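Local atomic coordinates of N-acetylmuramoyl-L-alanine amidase domain-containing protein SAOUHSC_02979 (Staphylococcus aureus, PDB entry 5T1Q), a protein that probably acts as a secreted cell-wall amidase, this chain joining a glucosaminidase-type, lysozyme-clan domain to a C-terminal CHAP domain. Residues A[38-43]-A[49-54]; A[325-330]-A[353-358]; A[98-101]-A[106-109]. One frame throughout, in Å; residues are numbered along the deposited sequence.

Contact 1 of 3, residues A[38-43]-A[49-54]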
# COMPACT_ATOMS: atom_id res chain seq x y z
N GLU A 38 3.43 -3.86 7.18
CA GLU A 38 3.40 -3.78 8.64
C GLU A 38 4.85 -3.76 9.10
O GLU A 38 5.75 -4.20 8.36
CB GLU A 38 2.60 -4.96 9.19
CG GLU A 38 1.91 -4.68 10.52
CD GLU A 38 0.72 -5.59 10.76
OE1 GLU A 38 0.27 -6.26 9.82
OE2 GLU A 38 0.22 -5.61 11.91
N THR A 39 5.10 -3.20 10.28
CA THR A 39 6.45 -3.18 10.84
C THR A 39 6.86 -4.59 11.24
O THR A 39 6.08 -5.32 11.84
CB THR A 39 6.57 -2.26 12.07
OG1 THR A 39 5.42 -2.42 12.92
CG2 THR A 39 6.69 -0.79 11.64
N ASP A 40 8.08 -4.97 10.86
CA ASP A 40 8.64 -6.29 11.17
C ASP A 40 8.72 -6.47 12.69
O ASP A 40 9.39 -5.67 13.34
CB ASP A 40 10.04 -6.38 10.54
CG ASP A 40 10.73 -7.72 10.77
OD1 ASP A 40 10.13 -8.67 11.32
OD2 ASP A 40 11.91 -7.82 10.38
N PRO A 41 8.03 -7.48 13.25
CA PRO A 41 8.08 -7.69 14.71
C PRO A 41 9.47 -8.05 15.28
O PRO A 41 9.68 -7.93 16.48
CB PRO A 41 7.08 -8.84 14.96
CG PRO A 41 6.87 -9.49 13.65
CD PRO A 41 7.13 -8.45 12.59
N SER A 42 10.41 -8.50 14.43
CA SER A 42 11.76 -8.85 14.91
C SER A 42 12.51 -7.64 15.45
O SER A 42 12.49 -6.56 14.84
CB SER A 42 12.60 -9.48 13.80
OG SER A 42 12.09 -10.75 13.46
N ILE A 43 13.18 -7.83 16.58
CA ILE A 43 13.94 -6.77 17.22
C ILE A 43 15.17 -6.48 16.34
O ILE A 43 16.03 -7.35 16.16
CB ILE A 43 14.39 -7.14 18.66
CG1 ILE A 43 13.19 -7.61 19.51
CG2 ILE A 43 15.11 -5.96 19.32
CD1 ILE A 43 12.02 -6.65 19.56
N SER A 49 18.07 -0.07 11.31
CA SER A 49 18.06 -1.34 10.54
C SER A 49 16.72 -2.09 10.48
O SER A 49 16.69 -3.24 10.05
CB SER A 49 19.15 -2.28 11.07
OG SER A 49 18.90 -2.69 12.41
N GLY A 50 15.63 -1.45 10.89
CA GLY A 50 14.31 -2.09 10.87
C GLY A 50 13.77 -2.36 9.46
O GLY A 50 14.07 -1.62 8.52
N GLN A 51 12.99 -3.43 9.33
CA GLN A 51 12.41 -3.84 8.06
C GLN A 51 10.88 -3.78 8.10
O GLN A 51 10.27 -3.57 9.16
CB GLN A 51 12.83 -5.27 7.73
CG GLN A 51 14.33 -5.58 7.79
CD GLN A 51 15.12 -4.99 6.64
OE1 GLN A 51 14.67 -4.08 5.93
NE2 GLN A 51 16.33 -5.52 6.44
N PHE A 52 10.28 -3.96 6.93
CA PHE A 52 8.83 -4.04 6.80
C PHE A 52 8.45 -5.42 6.33
O PHE A 52 9.19 -6.07 5.61
CB PHE A 52 8.29 -2.98 5.82
CG PHE A 52 8.39 -1.59 6.34
CD1 PHE A 52 7.60 -1.17 7.40
CD2 PHE A 52 9.28 -0.68 5.79
CE1 PHE A 52 7.69 0.11 7.91
CE2 PHE A 52 9.38 0.61 6.29
CZ PHE A 52 8.58 1.01 7.35
N ASN A 53 7.30 -5.88 6.78
CA ASN A 53 6.76 -7.15 6.33
C ASN A 53 5.63 -6.85 5.40
O ASN A 53 4.81 -5.97 5.66
CB ASN A 53 6.24 -7.99 7.48
CG ASN A 53 7.35 -8.62 8.28
OD1 ASN A 53 8.53 -8.44 8.00
ND2 ASN A 53 6.98 -9.41 9.28
N VAL A 54 5.59 -7.61 4.31
CA VAL A 54 4.51 -7.52 3.35
C VAL A 54 3.29 -8.21 3.96
O VAL A 54 3.42 -9.03 4.89
CB VAL A 54 4.86 -8.25 2.02
CG1 VAL A 54 6.21 -7.81 1.49
CG2 VAL A 54 4.85 -9.77 2.20
O HOH W 1 13.55 -5.55 11.52
O HOH W 2 9.36 -11.19 10.54

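Contact 2 of 3, residues A[325-330]-A[353-358]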
# COMPACT_ATOMS: atom_id res chain seq x y z
N GLY A 325 -8.00 -0.78 31.85
CA GLY A 325 -8.89 0.10 31.07
C GLY A 325 -8.27 0.70 29.80
O GLY A 325 -8.98 1.28 29.00
N SER A 326 -6.96 0.56 29.61
CA SER A 326 -6.33 1.08 28.40
C SER A 326 -6.64 0.13 27.24
O SER A 326 -7.16 -0.95 27.47
CB SER A 326 -4.82 1.26 28.59
OG SER A 326 -4.18 0.06 28.94
N ILE A 327 -6.37 0.54 26.00
CA ILE A 327 -6.66 -0.32 24.85
C ILE A 327 -5.44 -0.41 23.93
O ILE A 327 -4.61 0.49 23.90
CB ILE A 327 -7.88 0.20 24.02
CG1 ILE A 327 -7.63 1.62 23.50
CG2 ILE A 327 -9.14 0.19 24.86
CD1 ILE A 327 -8.71 2.19 22.61
N VAL A 328 -5.37 -1.51 23.19
CA VAL A 328 -4.36 -1.70 22.17
C VAL A 328 -5.13 -1.63 20.86
O VAL A 328 -6.11 -2.38 20.66
CB VAL A 328 -3.68 -3.07 22.27
CG1 VAL A 328 -2.62 -3.21 21.18
CG2 VAL A 328 -3.07 -3.26 23.65
N ILE A 329 -4.69 -0.74 19.96
CA ILE A 329 -5.36 -0.55 18.70
C ILE A 329 -4.41 -0.75 17.52
O ILE A 329 -3.20 -0.58 17.67
CB ILE A 329 -5.96 0.88 18.57
CG1 ILE A 329 -4.89 1.96 18.67
CG2 ILE A 329 -6.99 1.10 19.66
CD1 ILE A 329 -5.37 3.38 18.39
N SER A 330 -4.98 -1.11 16.36
CA SER A 330 -4.23 -1.21 15.13
C SER A 330 -4.92 -0.25 14.14
O SER A 330 -6.14 -0.00 14.20
CB SER A 330 -4.16 -2.66 14.61
OG SER A 330 -5.43 -3.16 14.25
N LEU A 353 -13.55 7.80 23.93
CA LEU A 353 -13.75 7.45 22.54
C LEU A 353 -15.05 6.67 22.38
O LEU A 353 -15.66 6.27 23.37
CB LEU A 353 -12.55 6.63 22.06
CG LEU A 353 -11.21 7.32 22.23
CD1 LEU A 353 -10.09 6.39 21.85
CD2 LEU A 353 -11.14 8.61 21.41
N SER A 354 -15.48 6.49 21.12
CA SER A 354 -16.68 5.71 20.80
C SER A 354 -16.29 4.40 20.20
O SER A 354 -15.39 4.34 19.37
CB SER A 354 -17.58 6.45 19.82
OG SER A 354 -18.17 7.54 20.43
N TYR A 355 -16.97 3.34 20.64
CA TYR A 355 -16.71 1.97 20.18
C TYR A 355 -17.93 1.42 19.46
O TYR A 355 -19.01 1.40 20.01
CB TYR A 355 -16.36 1.10 21.36
CG TYR A 355 -15.14 1.63 22.08
CD1 TYR A 355 -15.26 2.64 23.06
CD2 TYR A 355 -13.86 1.20 21.74
CE1 TYR A 355 -14.14 3.18 23.68
CE2 TYR A 355 -12.74 1.72 22.36
CZ TYR A 355 -12.89 2.72 23.32
OH TYR A 355 -11.79 3.23 23.95
N ILE A 356 -17.75 1.01 18.20
CA ILE A 356 -18.83 0.46 17.40
C ILE A 356 -18.70 -1.05 17.32
O ILE A 356 -17.68 -1.56 16.84
CB ILE A 356 -18.79 1.02 15.96
CG1 ILE A 356 -18.80 2.55 15.96
CG2 ILE A 356 -19.96 0.48 15.13
CD1 ILE A 356 -18.44 3.17 14.61
N THR A 357 -19.71 -1.77 17.78
CA THR A 357 -19.72 -3.22 17.64
C THR A 357 -20.29 -3.53 16.26
O THR A 357 -21.36 -3.06 15.93
CB THR A 357 -20.59 -3.89 18.72
OG1 THR A 357 -20.04 -3.56 20.01
CG2 THR A 357 -20.64 -5.42 18.56
N GLY A 358 -19.56 -4.30 15.45
CA GLY A 358 -20.04 -4.67 14.11
C GLY A 358 -21.12 -5.75 14.16
O GLY A 358 -21.32 -6.38 15.19

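Contact 3 of 3, residues A[98-101]-A[106-109]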
# COMPACT_ATOMS: atom_id res chain seq x y z
N SER A 98 -5.24 -2.99 -8.21
CA SER A 98 -5.57 -1.58 -8.45
C SER A 98 -6.37 -1.37 -9.75
O SER A 98 -6.15 -2.05 -10.74
CB SER A 98 -4.30 -0.75 -8.54
OG SER A 98 -4.58 0.62 -8.75
N ALA A 99 -7.28 -0.39 -9.73
CA ALA A 99 -8.08 -0.06 -10.90
C ALA A 99 -7.18 0.44 -12.04
O ALA A 99 -7.53 0.34 -13.21
CB ALA A 99 -9.13 0.98 -10.56
N LEU A 100 -6.01 0.98 -11.68
CA LEU A 100 -5.01 1.45 -12.63
C LEU A 100 -4.31 0.29 -13.33
O LEU A 100 -3.82 0.44 -14.45
CB LEU A 100 -3.96 2.31 -11.90
CG LEU A 100 -2.78 2.86 -12.69
CD1 LEU A 100 -3.24 3.71 -13.87
CD2 LEU A 100 -1.88 3.68 -11.78
N ALA A 101 -4.24 -0.86 -12.66
CA ALA A 101 -3.56 -2.05 -13.20
C ALA A 101 -4.43 -3.01 -13.99
O ALA A 101 -3.89 -3.82 -14.73
CB ALA A 101 -2.90 -2.81 -12.07
N HIS A 106 -4.46 -1.15 -17.50
CA HIS A 106 -3.31 -2.07 -17.61
C HIS A 106 -1.92 -1.52 -17.20
O HIS A 106 -0.89 -2.07 -17.58
CB HIS A 106 -3.23 -2.63 -19.04
CG HIS A 106 -4.49 -3.28 -19.53
ND1 HIS A 106 -5.34 -2.67 -20.43
CD2 HIS A 106 -5.03 -4.49 -19.27
CE1 HIS A 106 -6.35 -3.48 -20.69
NE2 HIS A 106 -6.19 -4.60 -20.00
N ASN A 107 -1.90 -0.44 -16.41
CA ASN A 107 -0.65 0.19 -15.97
C ASN A 107 -0.21 -0.46 -14.65
O ASN A 107 -0.74 -0.17 -13.58
CB ASN A 107 -0.89 1.70 -15.83
CG ASN A 107 0.37 2.51 -15.53
OD1 ASN A 107 1.40 1.97 -15.14
ND2 ASN A 107 0.27 3.81 -15.73
N LEU A 108 0.77 -1.36 -14.75
CA LEU A 108 1.24 -2.13 -13.61
C LEU A 108 2.31 -1.46 -12.75
O LEU A 108 2.53 -1.89 -11.61
CB LEU A 108 1.83 -3.45 -14.09
CG LEU A 108 0.94 -4.35 -14.91
CD1 LEU A 108 1.71 -5.62 -15.22
CD2 LEU A 108 -0.36 -4.66 -14.18
N PHE A 109 2.96 -0.43 -13.28
CA PHE A 109 4.06 0.22 -12.58
C PHE A 109 3.80 1.63 -12.10
O PHE A 109 4.72 2.30 -11.61
CB PHE A 109 5.30 0.19 -13.49
CG PHE A 109 5.71 -1.18 -13.86
CD1 PHE A 109 5.13 -1.83 -14.93
CD2 PHE A 109 6.66 -1.85 -13.11
CE1 PHE A 109 5.48 -3.12 -15.25
CE2 PHE A 109 7.02 -3.14 -13.43
CZ PHE A 109 6.43 -3.78 -14.50

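Contact 1 of 3, residues A[38-43]-A[49-54]
D40 meets Q51 and N53 through its side chain, just where two short strands splay apart. Its CB lies 3.1 Å from Q51 O, and both CB and CG are 3.6 Å from N53 OD1. CG points anti to the backbone N (chi1 -179°), which swings the carboxylate over to the Q51 and N53 side. There D40 OD2 sits 3.8 Å from Q51 CB, and a water that donates to it also accepts from Q51 N. The other oxygen works harder: S42 N reaches D40 OD1 at 3.1 Å from above the carboxylate plane, closing an Asx turn. A second water, 2.7 Å from D40 OD1, links it to N53 ND2. The carboxylate and the N53 amide are turned 37° apart and are bridged by this water as well as touching directly, while P41 CD packs 3.4 Å from N53 ND2, crossing nearly at a right angle. D40 N adds a bond to Q51 O. Two residues back, E38 and N53 form a hydrogen-bonded antiparallel pair, E38 N bonding N53 O and N53 N reaching E38 O at 2.8 Å. E38 O also lies at the edge of the F52 ring. The acid of E38 turns elsewhere, to H342 on strand 339-345. Overall this is a small antiparallel beta hairpin with a long, partly water-bridged loop, forming one edge of the mixed sheet.

Contact 2 of 3, residues A[325-330]-A[353-358]
Y355 OH donates to A350 O, at the end of helix 347-350, while I327 lies against the same phenol oxygen, its CD1 3.5 Å and its CG2 4.1 Å from Y355 OH. The setting is the mixed sheet, whose strands in the CHAP part, of the papain-like Peptidase_CA clan, run antiparallel. Strands 327-332 and 354-357 are not neighbours in it: 314-321 and 298-301 run between them, and the closest CA atoms, those of I327 and L353, stand 10.8 Å apart. The spacing is consistent with a curled sheet, and long side chains meet across it. I327 and Y355 come from opposite directions. The isoleucine puts CG1 between its backbone N and carbonyl carbon (chi1 59°) and then runs straight on (chi2 176°), a shape that carries CD1 out from the strand. I327 CD1 arrives at the edge of the tyrosine ring, near its plane, 4.1 Å from Y355 CE2. The neighbours are mainly apolar. P293 touches both I327 and Y355, I345 lies beside I327, and V299 and V318, from the intervening strands, pack against Y355. V299 and F301 touch L353, and all three contacting residues are buried. The phenol oxygen is therefore a polar atom inside a greasy layer, and the A350 carbonyl is what satisfies it. On the far strand, S354 OG bonds N279 ND2, and N279 is a ligand of a bound sodium ion, making S354 a second-shell residue. The contact finishes with a pair of methyls, I327 CD1 and L353 CD1, 4.5 Å from each other.

Contact 3 of 3, residues A[98-101]-A[106-109]
L100 and A101 meet N107 and L108, and S98 prepares the bend that brings them there. S98 OG accepts a hydrogen bond from L100 N at 3.3 Å, closing an ST turn, while the S98 carbonyl O takes the amide of A101. A99 then turns the chain, its methyl touching F122 of strand 119-128. L100 makes the one hydrogen bond of the contact: L100 O receives N107 N at 2.9 Å, in the carbonyl plane. The leucine side chain, with CG anti to the backbone N (chi1 177°), runs beside that of N107 in the same direction, L100 CD1 resting 3.7 Å from N107 CB. A101 is gripped by softer contacts: A101 O lies 3.4 Å from H106 CA, A101 CA lies 3.4 Å from N107 O, and A101 CB packs 3.8 Å from L108 CD2. The amide of N107 is engaged elsewhere, ND2 bonding I111 O. The Asn-Leu-Phe run that begins at N107 is a familiar element of glucosaminidase domains. With one conventional hydrogen bond, two CA-H...O contacts and buried methyls, this loop probably owes its shape as much to apolar packing as to backbone pairing.

Along the chain, contact 1 comes first, then contact 3, then contact 2. Contacts 1 and 2 reach the same mixed sheet, their centres 25 Å apart and nearest atoms about 6 Å apart: strand 37-39 of contact 1 lies next to 339-345, which in turn borders 327-332 of contact 2. The early hairpin thus extends the CHAP sheet, while F52 and V54 also touch helix 195-205, tying it to the glucosaminidase-type part. Contact 3 belongs to that part, on the opposite side of the chain's centre, its centre 27 Å from that of contact 1 and 35 Å from that of contact 2. Contact 1 thus appears to lie between the two parts.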